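Local coordinates for protein pectate lyase 47 (Bacillus sp. TS-47, PDB 1VBL) that cleaves pectate, the polygalacturonate backbone of pectin, by elimination, as a calcium-binding, thermostable secreted enzyme of polysaccharide lyase family 1, at residues A[118-121]-A[122-125]. Numbering follows the deposited sequence.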
ATOM      1  N   SER A 118      20.983  11.997  -3.416  1.00  9.53           N
ATOM      2  CA  SER A 118      21.221  10.687  -2.813  1.00 10.47           C
ATOM      3  C   SER A 118      19.941   9.855  -2.912  1.00 12.84           C
ATOM      4  O   SER A 118      19.972   8.663  -3.235  1.00 10.53           O
ATOM      5  CB  SER A 118      21.608  10.845  -1.340  1.00 12.05           C
ATOM      6  OG  SER A 118      22.770  11.643  -1.197  1.00 14.01           O
ATOM      7  N   GLN A 119      18.817  10.501  -2.620  1.00 12.11           N
ATOM      8  CA  GLN A 119      17.514   9.848  -2.669  1.00 14.15           C
ATOM      9  C   GLN A 119      17.196   9.400  -4.092  1.00 14.54           C
ATOM     10  O   GLN A 119      16.718   8.284  -4.311  1.00 12.01           O
ATOM     11  CB  GLN A 119      16.432  10.811  -2.179  1.00 15.84           C
ATOM     12  CG  GLN A 119      15.026  10.246  -2.256  1.00 23.54           C
ATOM     13  CD  GLN A 119      13.988  11.329  -2.462  1.00 29.42           C
ATOM     14  OE1 GLN A 119      13.829  12.223  -1.629  1.00 30.96           O
ATOM     15  NE2 GLN A 119      13.279  11.259  -3.583  1.00 32.83           N
ATOM     16  N   LYS A 120      17.459  10.272  -5.063  1.00 13.76           N
ATOM     17  CA  LYS A 120      17.195   9.935  -6.457  1.00 14.79           C
ATOM     18  C   LYS A 120      17.990   8.711  -6.900  1.00 14.25           C
ATOM     19  O   LYS A 120      17.490   7.876  -7.655  1.00 12.95           O
ATOM     20  CB  LYS A 120      17.528  11.112  -7.377  1.00 15.53           C
ATOM     21  CG  LYS A 120      17.315  10.787  -8.846  1.00 21.16           C
ATOM     22  CD  LYS A 120      17.722  11.937  -9.749  1.00 24.95           C
ATOM     23  CE  LYS A 120      17.611  11.536 -11.214  1.00 26.69           C
ATOM     24  NZ  LYS A 120      16.250  11.021 -11.539  1.00 29.17           N
ATOM     25  N   LYS A 121      19.231   8.602  -6.436  1.00 13.12           N
ATOM     26  CA  LYS A 121      20.058   7.464  -6.812  1.00 12.46           C
ATOM     27  C   LYS A 121      19.465   6.162  -6.271  1.00 13.02           C
ATOM     28  O   LYS A 121      19.472   5.135  -6.952  1.00 12.68           O
ATOM     29  CB  LYS A 121      21.495   7.639  -6.300  1.00 12.93           C
ATOM     30  CG  LYS A 121      22.450   6.583  -6.844  1.00 14.63           C
ATOM     31  CD  LYS A 121      23.905   6.866  -6.483  1.00 14.65           C
ATOM     32  CE  LYS A 121      24.803   5.730  -6.949  1.00 14.22           C
ATOM     33  NZ  LYS A 121      26.241   5.948  -6.616  1.00 13.57           N
ATOM     34  N   GLN A 122      18.946   6.195  -5.051  1.00 12.54           N
ATOM     35  CA  GLN A 122      18.355   4.981  -4.500  1.00 13.48           C
ATOM     36  C   GLN A 122      17.038   4.687  -5.214  1.00 11.81           C
ATOM     37  O   GLN A 122      16.751   3.542  -5.561  1.00 12.77           O
ATOM     38  CB  GLN A 122      18.120   5.113  -2.994  1.00 12.20           C
ATOM     39  CG  GLN A 122      17.372   3.919  -2.401  1.00 13.45           C
ATOM     40  CD  GLN A 122      17.440   3.862  -0.886  1.00 14.68           C
ATOM     41  OE1 GLN A 122      17.321   4.882  -0.209  1.00 12.98           O
ATOM     42  NE2 GLN A 122      17.615   2.659  -0.346  1.00 15.53           N
ATOM     43  N   LYS A 123      16.250   5.731  -5.444  1.00 12.78           N
ATOM     44  CA  LYS A 123      14.966   5.585  -6.121  1.00 14.50           C
ATOM     45  C   LYS A 123      15.134   4.942  -7.497  1.00 14.98           C
ATOM     46  O   LYS A 123      14.455   3.964  -7.824  1.00 12.81           O
ATOM     47  CB  LYS A 123      14.292   6.956  -6.264  1.00 16.43           C
ATOM     48  CG  LYS A 123      12.907   6.928  -6.901  1.00 21.23           C
ATOM     49  CD  LYS A 123      12.943   7.301  -8.371  1.00 28.21           C
ATOM     50  CE  LYS A 123      13.493   8.712  -8.573  1.00 32.64           C
ATOM     51  NZ  LYS A 123      12.812   9.714  -7.696  1.00 35.74           N
ATOM     52  N   ASP A 124      16.042   5.489  -8.299  1.00 14.76           N
ATOM     53  CA  ASP A 124      16.279   4.962  -9.636  1.00 15.90           C
ATOM     54  C   ASP A 124      16.734   3.504  -9.638  1.00 15.55           C
ATOM     55  O   ASP A 124      16.610   2.819 -10.651  1.00 15.93           O
ATOM     56  CB  ASP A 124      17.310   5.823 -10.382  1.00 16.39           C
ATOM     57  CG  ASP A 124      16.769   7.194 -10.756  1.00 20.44           C
ATOM     58  OD1 ASP A 124      15.533   7.379 -10.748  1.00 20.46           O
ATOM     59  OD2 ASP A 124      17.582   8.087 -11.073  1.00 23.42           O
ATOM     60  N   ARG A 125      17.254   3.020  -8.513  1.00 15.24           N
ATOM     61  CA  ARG A 125      17.718   1.637  -8.444  1.00 15.10           C
ATOM     62  C   ARG A 125      16.753   0.629  -7.823  1.00 14.67           C
ATOM     63  O   ARG A 125      16.631  -0.491  -8.323  1.00 14.25           O
ATOM     64  CB  ARG A 125      19.054   1.551  -7.694  1.00 16.29           C
ATOM     65  CG  ARG A 125      19.533   0.117  -7.429  1.00 18.71           C
ATOM     66  CD  ARG A 125      21.017   0.074  -7.061  1.00 18.58           C
ATOM     67  NE  ARG A 125      21.857   0.479  -8.187  1.00 18.59           N
ATOM     68  CZ  ARG A 125      22.250  -0.331  -9.166  1.00 20.20           C
ATOM     69  NH1 ARG A 125      21.895  -1.610  -9.167  1.00 20.15           N
ATOM     70  NH2 ARG A 125      22.981   0.146 -10.163  1.00 21.41           N
TER
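The amide N of K123 donates to Q119 O at 2.8 Å, the shortest of the i-to-i+4 bonds that join 118-121 to 122-125 as consecutive turns of helix 110-126. The bond from D124 N to K120 O is 2.9 Å and nearly straight (170° at the hydrogen), whereas that from R125 N to K121 O is weak at 3.4 Å, near the helix end, where R125 N also donates to Q122 O. On the exposed side, K120 and D124 form a salt bridge one turn apart. K120 runs extended as far as CE and bends only at its last torsion (chi4 54°), which turns NZ back toward D124 OD2, 3.3 Å away; as a hydrogen bond this is weak. The lysine stem also borders the carboxylate, with K120 CG 3.5 Å from D124 OD2. K123, bent at three successive torsions, brings its NZ to 5.3 Å from K120 NZ. On the other flanks, Q122 OE1 accepts from Y171 N, and R125 is held by V71 O at NH1 and by a salt bridge to D73 at NH2. The long, solvent-facing ion pair probably adds modestly to a turn held mainly by its backbone, while D124 may partly offset the like charges of the two lysines.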